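Local coordinates for Myo-inositol phosphohydrolase (Mitsuokella multacida, PDB 4WU3), which probably removes phosphate groups from myo-inositol hexakisphosphate as a PTP-like phytase, and here holds inositol-(1,3,4,5)-tetrakisphosphate, at residues N355-N360 / G545-Y550; S391-F396 / Q402-V407; M557-V562 / L568-L573; H512-P515 / N519-E522. The protein carries 2 engineered substitutions. One frame throughout, in Å; residues are numbered along the deposited sequence.

Interaction 1: residues N355-N360 / G545-Y550. With 4IP (inositol-(1,3,4,5)-tetrakisphosphate), chain F.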
loop_
_atom_site.group_PDB
_atom_site.type_symbol
_atom_site.label_atom_id
_atom_site.label_comp_id
_atom_site.label_asym_id
_atom_site.label_seq_id
_atom_site.Cartn_x
_atom_site.Cartn_y
_atom_site.Cartn_z
ATOM N N ASN A 355 33.585 27.382 -10.776
ATOM C CA ASN A 355 34.309 26.134 -11.062
ATOM C C ASN A 355 35.091 26.155 -12.375
ATOM O O ASN A 355 35.204 25.121 -13.064
ATOM C CB ASN A 355 33.340 24.944 -11.054
ATOM C CG ASN A 355 32.701 24.725 -9.699
ATOM O OD1 ASN A 355 33.328 24.950 -8.667
ATOM N ND2 ASN A 355 31.455 24.278 -9.695
ATOM N N PHE A 356 35.637 27.326 -12.706
ATOM C CA PHE A 356 36.393 27.508 -13.939
ATOM C C PHE A 356 37.790 26.972 -13.753
ATOM O O PHE A 356 38.403 27.221 -12.721
ATOM C CB PHE A 356 36.500 28.992 -14.315
ATOM C CG PHE A 356 37.371 29.253 -15.528
ATOM C CD1 PHE A 356 36.867 29.096 -16.804
ATOM C CD2 PHE A 356 38.696 29.642 -15.389
ATOM C CE1 PHE A 356 37.660 29.326 -17.919
ATOM C CE2 PHE A 356 39.484 29.888 -16.500
ATOM C CZ PHE A 356 38.965 29.722 -17.768
ATOM N N ARG A 357 38.298 26.249 -14.745
ATOM C CA ARG A 357 39.685 25.791 -14.707
ATOM C C ARG A 357 40.186 25.466 -16.092
ATOM O O ARG A 357 39.394 25.149 -16.986
ATOM C CB ARG A 357 39.843 24.561 -13.806
ATOM C CG ARG A 357 39.145 23.306 -14.304
ATOM C CD ARG A 357 37.683 23.227 -13.883
ATOM N NE ARG A 357 37.162 21.867 -14.021
ATOM C CZ ARG A 357 35.898 21.520 -13.809
ATOM N NH1 ARG A 357 34.999 22.391 -13.442
ATOM N NH2 ARG A 357 35.512 20.286 -13.972
ATOM N N THR A 358 41.501 25.560 -16.273
ATOM C CA THR A 358 42.147 25.049 -17.475
ATOM C C THR A 358 43.143 24.006 -17.021
ATOM O O THR A 358 43.408 23.876 -15.829
ATOM C CB THR A 358 42.870 26.145 -18.304
ATOM O OG1 THR A 358 44.098 26.538 -17.664
ATOM C CG2 THR A 358 41.983 27.362 -18.497
ATOM N N MET A 359 43.692 23.252 -17.961
ATOM C CA MET A 359 44.654 22.224 -17.615
ATOM C C MET A 359 45.998 22.833 -17.234
ATOM O O MET A 359 46.927 22.109 -16.851
ATOM C CB MET A 359 44.806 21.243 -18.767
ATOM C CG MET A 359 43.516 20.500 -19.080
ATOM S SD MET A 359 42.945 19.575 -17.642
ATOM C CE MET A 359 41.783 20.692 -16.880
ATOM N N ASN A 360 46.098 24.161 -17.323
ATOM C CA ASN A 360 47.269 24.883 -16.814
ATOM C C ASN A 360 47.043 25.460 -15.413
ATOM O O ASN A 360 47.945 26.077 -14.845
ATOM C CB ASN A 360 47.661 26.026 -17.760
ATOM C CG ASN A 360 48.011 25.544 -19.154
ATOM O OD1 ASN A 360 48.877 24.687 -19.331
ATOM N ND2 ASN A 360 47.354 26.107 -20.154
ATOM N N GLY A 545 29.492 17.272 -12.203
ATOM C CA GLY A 545 29.215 15.906 -12.667
ATOM C C GLY A 545 29.486 15.621 -14.134
ATOM O O GLY A 545 30.423 14.891 -14.489
ATOM N N ARG A 546 28.650 16.182 -14.996
ATOM C CA ARG A 546 28.793 15.985 -16.427
ATOM C C ARG A 546 30.094 16.559 -16.988
ATOM O O ARG A 546 30.770 15.906 -17.776
ATOM C CB ARG A 546 27.594 16.581 -17.144
ATOM C CG ARG A 546 26.330 15.762 -16.941
ATOM C CD ARG A 546 25.108 16.509 -17.438
ATOM N NE ARG A 546 24.826 17.654 -16.579
ATOM C CZ ARG A 546 23.815 18.495 -16.761
ATOM N NH1 ARG A 546 22.978 18.314 -17.777
ATOM N NH2 ARG A 546 23.628 19.511 -15.917
ATOM N N THR A 547 30.450 17.766 -16.573
ATOM C CA THR A 547 31.661 18.411 -17.050
ATOM C C THR A 547 32.932 17.624 -16.722
ATOM O O THR A 547 33.789 17.427 -17.598
ATOM C CB THR A 547 31.776 19.833 -16.468
ATOM O OG1 THR A 547 30.812 20.684 -17.099
ATOM C CG2 THR A 547 33.165 20.409 -16.686
ATOM N N THR A 548 33.058 17.177 -15.474
ATOM C CA THR A 548 34.242 16.438 -15.043
ATOM C C THR A 548 34.302 15.043 -15.655
ATOM O O THR A 548 35.384 14.534 -15.961
ATOM C CB THR A 548 34.328 16.311 -13.513
ATOM O OG1 THR A 548 34.146 17.596 -12.907
ATOM C CG2 THR A 548 35.682 15.774 -13.122
ATOM N N ALA A 549 33.139 14.437 -15.852
ATOM C CA ALA A 549 33.055 13.166 -16.574
ATOM C C ALA A 549 33.647 13.281 -17.988
ATOM O O ALA A 549 34.528 12.517 -18.376
ATOM C CB ALA A 549 31.605 12.699 -16.645
ATOM N N TYR A 550 33.168 14.245 -18.766
ATOM C CA TYR A 550 33.686 14.434 -20.118
ATOM C C TYR A 550 35.160 14.845 -20.117
ATOM O O TYR A 550 35.955 14.324 -20.918
ATOM C CB TYR A 550 32.816 15.420 -20.905
ATOM C CG TYR A 550 31.670 14.720 -21.603
ATOM C CD1 TYR A 550 31.851 14.128 -22.854
ATOM C CD2 TYR A 550 30.428 14.602 -20.997
ATOM C CE1 TYR A 550 30.814 13.463 -23.483
ATOM C CE2 TYR A 550 29.382 13.941 -21.624
ATOM C CZ TYR A 550 29.577 13.374 -22.864
ATOM O OH TYR A 550 28.530 12.713 -23.487
HETATM C C1 4IP F . 25.590 18.669 -11.161
HETATM O O1 4IP F . 26.693 19.074 -11.972
HETATM C C2 4IP F . 24.657 19.848 -10.919
HETATM O O2 4IP F . 25.392 20.926 -10.354
HETATM C C3 4IP F . 23.536 19.489 -9.952
HETATM O O3 4IP F . 22.711 20.635 -9.727
HETATM C C4 4IP F . 24.079 18.975 -8.622
HETATM O O4 4IP F . 22.981 18.565 -7.798
HETATM C C5 4IP F . 25.015 17.795 -8.857
HETATM O O5 4IP F . 25.571 17.343 -7.620
HETATM C C6 4IP F . 26.137 18.154 -9.831
HETATM O O6 4IP F . 26.972 17.018 -10.067
HETATM P P1 4IP F . 26.618 19.142 -13.576
HETATM O O1P 4IP F . 26.575 17.702 -14.008
HETATM O O2P 4IP F . 27.879 19.882 -13.936
HETATM O O3P 4IP F . 25.367 19.933 -13.861
HETATM P P3 4IP F . 21.126 20.564 -10.023
HETATM O O4P 4IP F . 20.707 19.229 -9.453
HETATM O O5P 4IP F . 21.031 20.672 -11.528
HETATM O O6P 4IP F . 20.549 21.739 -9.274
HETATM P P4 4IP F . 22.802 19.079 -6.276
HETATM O O7P 4IP F . 22.971 20.577 -6.351
HETATM O O8P 4IP F . 21.397 18.644 -5.941
HETATM O O9P 4IP F . 23.901 18.352 -5.524
HETATM P P5 4IP F . 25.807 15.763 -7.374
HETATM O OPF 4IP F . 24.747 15.060 -8.209
HETATM O OPG 4IP F . 25.624 15.626 -5.877
HETATM O OPH 4IP F . 27.218 15.520 -7.859
#
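R357 reaches from strand 357-358 to the first turn of helix 545-558, where its NH2 lies 3.6 Å from CG2 of T547 and 3.2 Å from OG1 of T548. The T548 hydroxyl arrives at the guanidinium edge, near its plane, whereas the T547 methyl approaches obliquely. R357 CG stands between the backbone N and the carbonyl carbon (chi1 66°), and a bend at chi2 (-86°) swings the otherwise extended chain across to the helix. NH1 fixes the rotation of the guanidinium: it donates to O of N355 over 2.8 Å, in the carbonyl plane. T547 turns CG2 to the arginine and keeps OG1 for S540, while OG1 of T548 is held by O of A544. R546 faces the other way, onto the 1-phosphate of the inositol ligand. Its NE meets O1P at 3.1 Å and its NH2 meets O3P at 2.7 Å, in a side-on fork, and its backbone N adds a nearly straight 2.8 Å bond to O1P. Its NH1 forms a salt bridge with E424. The arrangement is that of the phosphate-binding P-loop of the protein tyrosine phosphatase fold, with its arginine at the helix start and R357 bonded through NH1 to the loop carbonyl of G543.

Interaction 2: residues S391-F396 / Q402-V407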
loop_
_atom_site.group_PDB
_atom_site.type_symbol
_atom_site.label_atom_id
_atom_site.label_comp_id
_atom_site.label_asym_id
_atom_site.label_seq_id
_atom_site.Cartn_x
_atom_site.Cartn_y
_atom_site.Cartn_z
ATOM N N SER A 391 39.374 23.079 -20.892
ATOM C CA SER A 391 38.921 23.801 -19.722
ATOM C C SER A 391 37.504 23.364 -19.392
ATOM O O SER A 391 36.856 22.680 -20.194
ATOM C CB SER A 391 38.989 25.304 -19.973
ATOM O OG SER A 391 38.293 25.656 -21.156
ATOM N N GLY A 392 37.037 23.726 -18.199
ATOM C CA GLY A 392 35.663 23.457 -17.791
ATOM C C GLY A 392 35.113 24.518 -16.843
ATOM O O GLY A 392 35.863 25.284 -16.251
ATOM N N SER A 393 33.798 24.574 -16.703
ATOM C CA SER A 393 33.193 25.433 -15.709
ATOM C C SER A 393 31.706 25.177 -15.597
ATOM O O SER A 393 31.125 24.411 -16.366
ATOM C CB SER A 393 33.400 26.904 -16.077
ATOM O OG SER A 393 32.615 27.264 -17.211
ATOM N N ALA A 394 31.098 25.859 -14.637
ATOM C CA ALA A 394 29.655 25.958 -14.554
ATOM C C ALA A 394 29.120 26.740 -15.742
ATOM O O ALA A 394 29.885 27.261 -16.551
ATOM C CB ALA A 394 29.255 26.647 -13.258
ATOM N N GLU A 395 27.800 26.810 -15.854
ATOM C CA GLU A 395 27.184 27.634 -16.875
ATOM C C GLU A 395 27.656 29.077 -16.721
ATOM O O GLU A 395 28.060 29.491 -15.635
ATOM C CB GLU A 395 25.665 27.566 -16.766
ATOM C CG GLU A 395 24.949 28.310 -17.874
ATOM C CD GLU A 395 25.146 27.658 -19.221
ATOM O OE1 GLU A 395 24.423 26.703 -19.555
ATOM O OE2 GLU A 395 26.034 28.101 -19.961
ATOM N N PHE A 396 27.604 29.837 -17.811
ATOM C CA PHE A 396 28.069 31.229 -17.814
ATOM C C PHE A 396 27.003 32.201 -18.324
ATOM O O PHE A 396 26.330 31.950 -19.331
ATOM C CB PHE A 396 29.343 31.384 -18.667
ATOM C CG PHE A 396 29.267 30.715 -20.015
ATOM C CD1 PHE A 396 28.594 31.313 -21.065
ATOM C CD2 PHE A 396 29.867 29.484 -20.227
ATOM C CE1 PHE A 396 28.515 30.697 -22.302
ATOM C CE2 PHE A 396 29.803 28.856 -21.463
ATOM C CZ PHE A 396 29.128 29.470 -22.504
ATOM N N GLN A 402 32.459 36.922 -21.096
ATOM C CA GLN A 402 33.418 37.988 -21.425
ATOM C C GLN A 402 34.706 37.818 -20.630
ATOM O O GLN A 402 35.790 38.058 -21.154
ATOM C CB GLN A 402 32.833 39.386 -21.177
ATOM C CG GLN A 402 31.592 39.704 -22.003
ATOM C CD GLN A 402 31.838 39.624 -23.506
ATOM O OE1 GLN A 402 32.879 40.050 -24.005
ATOM N NE2 GLN A 402 30.874 39.081 -24.231
ATOM N N ALA A 403 34.598 37.400 -19.376
ATOM C CA ALA A 403 35.784 37.199 -18.549
ATOM C C ALA A 403 36.604 35.977 -18.980
ATOM O O ALA A 403 37.829 35.977 -18.854
ATOM C CB ALA A 403 35.395 37.079 -17.086
ATOM N N MET A 404 35.934 34.935 -19.469
ATOM C CA MET A 404 36.628 33.722 -19.925
ATOM C C MET A 404 37.436 33.977 -21.188
ATOM O O MET A 404 38.485 33.381 -21.402
ATOM C CB MET A 404 35.632 32.631 -20.268
ATOM C CG MET A 404 35.008 31.922 -19.094
ATOM S SD MET A 404 33.852 30.665 -19.675
ATOM C CE MET A 404 34.819 29.884 -20.949
ATOM N N LEU A 405 36.913 34.850 -22.035
ATOM C CA LEU A 405 37.471 35.059 -23.362
ATOM C C LEU A 405 38.969 35.336 -23.391
ATOM O O LEU A 405 39.698 34.641 -24.078
ATOM C CB LEU A 405 36.726 36.187 -24.070
ATOM C CG LEU A 405 35.476 35.723 -24.805
ATOM C CD1 LEU A 405 34.681 36.929 -25.281
ATOM C CD2 LEU A 405 35.876 34.832 -25.973
ATOM N N PRO A 406 39.434 36.366 -22.669
ATOM C CA PRO A 406 40.867 36.663 -22.732
ATOM C C PRO A 406 41.713 35.545 -22.149
ATOM O O PRO A 406 42.815 35.299 -22.630
ATOM C CB PRO A 406 41.013 37.940 -21.889
ATOM C CG PRO A 406 39.798 37.985 -21.029
ATOM C CD PRO A 406 38.705 37.318 -21.814
ATOM N N VAL A 407 41.208 34.873 -21.120
ATOM C CA VAL A 407 41.951 33.784 -20.501
ATOM C C VAL A 407 42.154 32.648 -21.496
ATOM O O VAL A 407 43.276 32.167 -21.674
ATOM C CB VAL A 407 41.253 33.265 -19.229
ATOM C CG1 VAL A 407 41.972 32.046 -18.677
ATOM C CG2 VAL A 407 41.216 34.354 -18.170
#
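With CG beside the backbone N (chi1 -76°) and chi2 fully extended, M404 sends its sulfur straight out from helix 398-411 toward F396, where a chi1 of 47° tucks the ring back over its own main chain and turns it to meet the sulfur. The two side chains cross at about a right angle. SD comes to 4.2 Å from CD2 of F396 and 5.0 Å from the ring centroid, 41° off the ring normal, an oblique Met-aromatic approach. S393 flanks the sulfur more loosely, its OG 4.4 Å from SD of M404. That hydroxyl is already engaged: OG of S393 donates to O of A394 over 2.8 Å, in the carbonyl plane and on a lone pair, and it is also bonded to NE2 of H537. The polar atom therefore sits satisfied beside an apolar partner. H539 packs edge-to-face with the F396 ring, and L401 and V497 also touch it, while M404 further meets P353 and H537. The contact folds the turn after strand 390-393 against the helix that follows. That helix leads on to strand 416-422, parallel to 390-393 with strand 535-539 between them, so the Met-aromatic pair lies within a beta-alpha-beta crossover of the phosphatase domain's mixed sheet.

Interaction 3: residues M557-V562 / L568-L573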
loop_
_atom_site.group_PDB
_atom_site.type_symbol
_atom_site.label_atom_id
_atom_site.label_comp_id
_atom_site.label_asym_id
_atom_site.label_seq_id
_atom_site.Cartn_x
_atom_site.Cartn_y
_atom_site.Cartn_z
ATOM N N MET A 557 41.663 9.706 -23.155
ATOM C CA MET A 557 41.812 9.430 -24.574
ATOM C C MET A 557 43.163 9.936 -25.071
ATOM O O MET A 557 43.822 9.271 -25.857
ATOM C CB MET A 557 40.674 10.075 -25.383
ATOM C CG MET A 557 39.325 9.370 -25.253
ATOM S SD MET A 557 37.937 10.315 -25.926
ATOM C CE MET A 557 38.215 10.130 -27.687
ATOM N N LYS A 558 43.565 11.114 -24.605
ATOM C CA LYS A 558 44.769 11.784 -25.106
ATOM C C LYS A 558 46.021 11.314 -24.370
ATOM O O LYS A 558 47.124 11.412 -24.887
ATOM C CB LYS A 558 44.630 13.306 -24.945
ATOM C CG LYS A 558 43.393 13.908 -25.601
ATOM C CD LYS A 558 43.580 14.102 -27.095
ATOM C CE LYS A 558 44.545 15.244 -27.385
ATOM N NZ LYS A 558 44.687 15.490 -28.845
ATOM N N ASN A 559 45.836 10.795 -23.162
ATOM C CA ASN A 559 46.950 10.385 -22.325
ATOM C C ASN A 559 46.701 9.006 -21.741
ATOM O O ASN A 559 46.599 8.852 -20.527
ATOM C CB ASN A 559 47.150 11.394 -21.198
ATOM C CG ASN A 559 47.519 12.767 -21.714
ATOM O OD1 ASN A 559 48.660 13.018 -22.073
ATOM N ND2 ASN A 559 46.554 13.652 -21.772
ATOM N N PRO A 560 46.600 7.993 -22.613
ATOM C CA PRO A 560 46.277 6.637 -22.175
ATOM C C PRO A 560 47.376 6.002 -21.306
ATOM O O PRO A 560 47.143 4.979 -20.661
ATOM C CB PRO A 560 46.077 5.878 -23.493
ATOM C CG PRO A 560 46.808 6.672 -24.520
ATOM C CD PRO A 560 46.752 8.097 -24.075
ATOM N N ASP A 561 48.554 6.615 -21.276
ATOM C CA ASP A 561 49.654 6.122 -20.449
ATOM C C ASP A 561 49.551 6.567 -18.986
ATOM O O ASP A 561 50.326 6.128 -18.149
ATOM C CB ASP A 561 50.991 6.584 -21.022
ATOM C CG ASP A 561 51.049 8.097 -21.229
ATOM O OD1 ASP A 561 49.998 8.722 -21.498
ATOM O OD2 ASP A 561 52.158 8.656 -21.144
ATOM N N VAL A 562 48.597 7.439 -18.680
ATOM C CA VAL A 562 48.391 7.878 -17.304
ATOM C C VAL A 562 47.344 7.001 -16.605
ATOM O O VAL A 562 46.378 6.566 -17.222
ATOM C CB VAL A 562 47.970 9.348 -17.271
ATOM C CG1 VAL A 562 47.663 9.780 -15.845
ATOM C CG2 VAL A 562 49.065 10.209 -17.892
ATOM N N LEU A 568 41.592 10.842 -12.687
ATOM C CA LEU A 568 40.485 11.273 -11.836
ATOM C C LEU A 568 40.972 12.230 -10.758
ATOM O O LEU A 568 40.316 13.223 -10.428
ATOM C CB LEU A 568 39.782 10.063 -11.215
ATOM C CG LEU A 568 39.145 9.128 -12.245
ATOM C CD1 LEU A 568 38.268 8.093 -11.562
ATOM C CD2 LEU A 568 38.336 9.892 -13.287
ATOM N N SER A 569 42.143 11.940 -10.220
ATOM C CA SER A 569 42.713 12.775 -9.180
ATOM C C SER A 569 43.058 14.183 -9.689
ATOM O O SER A 569 42.698 15.180 -9.068
ATOM C CB SER A 569 43.933 12.086 -8.578
ATOM O OG SER A 569 43.559 10.849 -7.979
ATOM N N ARG A 570 43.725 14.292 -10.828
ATOM C CA ARG A 570 44.069 15.616 -11.297
ATOM C C ARG A 570 42.843 16.398 -11.772
ATOM O O ARG A 570 42.748 17.603 -11.519
ATOM C CB ARG A 570 45.159 15.569 -12.362
ATOM C CG ARG A 570 44.773 14.944 -13.686
ATOM C CD ARG A 570 46.036 14.464 -14.370
ATOM N NE ARG A 570 45.889 14.346 -15.811
ATOM C CZ ARG A 570 46.888 14.050 -16.624
ATOM N NH1 ARG A 570 46.693 13.960 -17.913
ATOM N NH2 ARG A 570 48.095 13.844 -16.155
ATOM N N GLN A 571 41.885 15.730 -12.419
ATOM C CA GLN A 571 40.638 16.415 -12.804
ATOM C C GLN A 571 39.886 16.925 -11.557
ATOM O O GLN A 571 39.254 17.988 -11.591
ATOM C CB GLN A 571 39.741 15.519 -13.666
ATOM C CG GLN A 571 40.287 15.216 -15.058
ATOM C CD GLN A 571 40.696 16.461 -15.823
ATOM O OE1 GLN A 571 40.085 17.525 -15.699
ATOM N NE2 GLN A 571 41.741 16.333 -16.619
ATOM N N TYR A 572 39.968 16.175 -10.462
ATOM C CA TYR A 572 39.414 16.624 -9.191
ATOM C C TYR A 572 40.230 17.794 -8.669
ATOM O O TYR A 572 39.676 18.846 -8.317
ATOM C CB TYR A 572 39.389 15.494 -8.145
ATOM C CG TYR A 572 39.060 15.978 -6.747
ATOM C CD1 TYR A 572 37.763 16.268 -6.388
ATOM C CD2 TYR A 572 40.054 16.163 -5.797
ATOM C CE1 TYR A 572 37.451 16.726 -5.124
ATOM C CE2 TYR A 572 39.753 16.612 -4.521
ATOM C CZ TYR A 572 38.443 16.895 -4.191
ATOM O OH TYR A 572 38.110 17.344 -2.923
ATOM N N LEU A 573 41.548 17.618 -8.636
ATOM C CA LEU A 573 42.423 18.632 -8.070
ATOM C C LEU A 573 42.306 19.938 -8.826
ATOM O O LEU A 573 42.428 21.004 -8.243
ATOM C CB LEU A 573 43.868 18.152 -8.048
ATOM C CG LEU A 573 44.098 17.050 -7.013
ATOM C CD1 LEU A 573 45.489 16.471 -7.135
ATOM C CD2 LEU A 573 43.870 17.582 -5.608
#
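The guanidinium of R570 is met by two residues of the turn that follows helix 545-558. V562 lies over one face, its CG1 4.1 Å from NH2 of R570 and offset toward the rim. N559 comes to the edge, with ND2 3.9 Å from NH1 of R570 and its amide plane turned 76° from the guanidinium. Both of these nitrogens are donors, so this edge contact is packing and each nitrogen finds its acceptor elsewhere. A chi1 of 68°, a setting seldom used inside a helix, starts the R570 side chain on its way, and from CG it runs extended to NE, long enough to span the gap. The two segments take in the turn joining the consecutive helices 545-558 and 564-573 and the last residues of the second. A type I beta turn from N559 to V562, closed by V562 N bonding O of N559 at 3.1 Å, places the amide and the valine on the same arginine. In the next shell NH1 forms a salt bridge with D555, and NH2 bonds the carbonyls of T381 and K383. A methionine in place of R570 would probably leave the carboxylate of D555 without its charged mate and take this donor from the carbonyls of T381 and K383. Farther out, Q571 NE2 takes the other carboxylate oxygen of D555, and the K383 ammonium holds OD1 of N559 and forms a salt bridge with D561.

Interaction 4: residues H512-P515 / N519-E522. With 4IP (inositol-(1,3,4,5)-tetrakisphosphate), chain F.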
loop_
_atom_site.group_PDB
_atom_site.type_symbol
_atom_site.label_atom_id
_atom_site.label_comp_id
_atom_site.label_asym_id
_atom_site.label_seq_id
_atom_site.Cartn_x
_atom_site.Cartn_y
_atom_site.Cartn_z
ATOM N N HIS A 512 22.986 14.508 -13.517
ATOM C CA HIS A 512 23.159 13.540 -12.427
ATOM C C HIS A 512 23.618 12.144 -12.851
ATOM O O HIS A 512 23.979 11.346 -11.995
ATOM C CB HIS A 512 21.890 13.403 -11.577
ATOM C CG HIS A 512 21.333 14.707 -11.108
ATOM N ND1 HIS A 512 21.952 15.480 -10.150
ATOM C CD2 HIS A 512 20.217 15.382 -11.473
ATOM C CE1 HIS A 512 21.243 16.576 -9.944
ATOM N NE2 HIS A 512 20.184 16.542 -10.735
ATOM N N ILE A 513 23.587 11.824 -14.141
ATOM C CA ILE A 513 23.814 10.439 -14.559
ATOM C C ILE A 513 24.998 10.276 -15.494
ATOM O O ILE A 513 25.453 11.226 -16.137
ATOM C CB ILE A 513 22.557 9.786 -15.194
ATOM C CG1 ILE A 513 22.383 10.193 -16.647
ATOM C CG2 ILE A 513 21.298 10.151 -14.426
ATOM C CD1 ILE A 513 21.239 9.454 -17.331
ATOM N N TRP A 514 25.513 9.055 -15.541
ATOM C CA TRP A 514 26.630 8.740 -16.410
ATOM C C TRP A 514 26.200 8.992 -17.852
ATOM O O TRP A 514 25.157 8.522 -18.275
ATOM C CB TRP A 514 27.058 7.294 -16.207
ATOM C CG TRP A 514 28.082 6.864 -17.172
ATOM C CD1 TRP A 514 27.902 6.032 -18.231
ATOM C CD2 TRP A 514 29.459 7.261 -17.196
ATOM N NE1 TRP A 514 29.084 5.875 -18.911
ATOM C CE2 TRP A 514 30.054 6.622 -18.298
ATOM C CE3 TRP A 514 30.242 8.089 -16.389
ATOM C CZ2 TRP A 514 31.391 6.788 -18.621
ATOM C CZ3 TRP A 514 31.567 8.253 -16.705
ATOM C CH2 TRP A 514 32.136 7.601 -17.814
ATOM N N PRO A 515 26.989 9.766 -18.606
ATOM C CA PRO A 515 26.616 10.034 -19.990
ATOM C C PRO A 515 26.262 8.752 -20.756
ATOM O O PRO A 515 26.941 7.743 -20.621
ATOM C CB PRO A 515 27.870 10.687 -20.565
ATOM C CG PRO A 515 28.508 11.344 -19.392
ATOM C CD PRO A 515 28.248 10.424 -18.232
ATOM N N ASN A 519 25.743 9.423 -26.240
ATOM C CA ASN A 519 26.328 10.716 -25.929
ATOM C C ASN A 519 27.851 10.695 -25.936
ATOM O O ASN A 519 28.490 11.668 -26.332
ATOM C CB ASN A 519 25.795 11.233 -24.595
ATOM C CG ASN A 519 24.392 11.782 -24.720
ATOM O OD1 ASN A 519 23.890 11.953 -25.833
ATOM N ND2 ASN A 519 23.753 12.065 -23.593
ATOM N N ILE A 520 28.423 9.573 -25.522
ATOM C CA ILE A 520 29.870 9.416 -25.499
ATOM C C ILE A 520 30.393 9.192 -26.918
ATOM O O ILE A 520 31.433 9.726 -27.288
ATOM C CB ILE A 520 30.300 8.261 -24.563
ATOM C CG1 ILE A 520 30.037 8.653 -23.105
ATOM C CG2 ILE A 520 31.768 7.923 -24.755
ATOM C CD1 ILE A 520 30.454 7.612 -22.092
ATOM N N ASP A 521 29.661 8.410 -27.706
ATOM C CA ASP A 521 29.992 8.202 -29.113
ATOM C C ASP A 521 29.985 9.528 -29.866
ATOM O O ASP A 521 30.849 9.773 -30.710
ATOM C CB ASP A 521 28.964 7.285 -29.774
ATOM C CG ASP A 521 29.301 5.822 -29.629
ATOM O OD1 ASP A 521 30.412 5.511 -29.172
ATOM O OD2 ASP A 521 28.449 4.987 -29.990
ATOM N N GLU A 522 28.985 10.361 -29.587
ATOM C CA GLU A 522 28.904 11.672 -30.216
ATOM C C GLU A 522 30.173 12.441 -29.911
ATOM O O GLU A 522 30.753 13.042 -30.799
ATOM C CB GLU A 522 27.662 12.455 -29.764
ATOM C CG GLU A 522 27.559 13.852 -30.369
ATOM C CD GLU A 522 26.148 14.421 -30.364
ATOM O OE1 GLU A 522 25.241 13.819 -29.748
ATOM O OE2 GLU A 522 25.941 15.486 -30.989
HETATM C C1 4IP F . 25.590 18.669 -11.161
HETATM O O1 4IP F . 26.693 19.074 -11.972
HETATM C C2 4IP F . 24.657 19.848 -10.919
HETATM O O2 4IP F . 25.392 20.926 -10.354
HETATM C C3 4IP F . 23.536 19.489 -9.952
HETATM O O3 4IP F . 22.711 20.635 -9.727
HETATM C C4 4IP F . 24.079 18.975 -8.622
HETATM O O4 4IP F . 22.981 18.565 -7.798
HETATM C C5 4IP F . 25.015 17.795 -8.857
HETATM O O5 4IP F . 25.571 17.343 -7.620
HETATM C C6 4IP F . 26.137 18.154 -9.831
HETATM O O6 4IP F . 26.972 17.018 -10.067
HETATM P P1 4IP F . 26.618 19.142 -13.576
HETATM O O1P 4IP F . 26.575 17.702 -14.008
HETATM O O2P 4IP F . 27.879 19.882 -13.936
HETATM O O3P 4IP F . 25.367 19.933 -13.861
HETATM P P3 4IP F . 21.126 20.564 -10.023
HETATM O O4P 4IP F . 20.707 19.229 -9.453
HETATM O O5P 4IP F . 21.031 20.672 -11.528
HETATM O O6P 4IP F . 20.549 21.739 -9.274
HETATM P P4 4IP F . 22.802 19.079 -6.276
HETATM O O7P 4IP F . 22.971 20.577 -6.351
HETATM O O8P 4IP F . 21.397 18.644 -5.941
HETATM O O9P 4IP F . 23.901 18.352 -5.524
HETATM P P5 4IP F . 25.807 15.763 -7.374
HETATM O OPF 4IP F . 24.747 15.060 -8.209
HETATM O OPG 4IP F . 25.624 15.626 -5.877
HETATM O OPH 4IP F . 27.218 15.520 -7.859
#
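The loop that follows strand 503-509 carries H512 into the inositol phosphate pocket and packs through W514 and P515 onto I520 of helix 517-529; it probably corresponds to the WPD loop of protein tyrosine phosphatases. I520 presents the end of its chain: CD1 lies 3.7 Å from CZ2 of W514, oblique to the indole, and 3.8 Å from O of P515. Farther back along the same side chain, CG1 of I520 sits 3.9 Å from CB of P515. W514 has CG anti to its backbone N (chi1 173°), which brings the benzo ring round to the isoleucine. The proline also packs on its neighbour, its CD 3.4 Å above one face of the indole. Beyond the pair, M553 and F606 add to the apolar surroundings of I520. At the other end of the loop ND1 of H512 makes a weak but fairly straight hydrogen bond of 3.4 Å to OPF of the 5-phosphate, and the imidazole packs edge-to-face with W591. Replacing H512 by alanine would probably leave OPF without this donor and W591 without its ring partner. The chemistry thus divides along the loop: apolar packing joins W514 and P515 to I520, whereas a polar nitrogen is offered to the ligand.

Along the chain, interaction 1 opens first, at 355-360, and closes only at 545-550, making a long loop that contains two short ones. Interaction 2 closes the first of these, between strand 390-393 and helix 398-411; interaction 4 closes the second, at the start of helix 517-529. Interaction 3 follows in series, joining the end of helix 545-558 to helix 564-573, and none of the loops cross. Interactions 1 and 2 meet in the sheet, where R357 O faces G392 N at 3.0 Å. Y550 links interaction 1 to N519 and P515 of interaction 4, and M359 touches Q571 of interaction 3. Interactions 1 and 4 share the bound inositol phosphate.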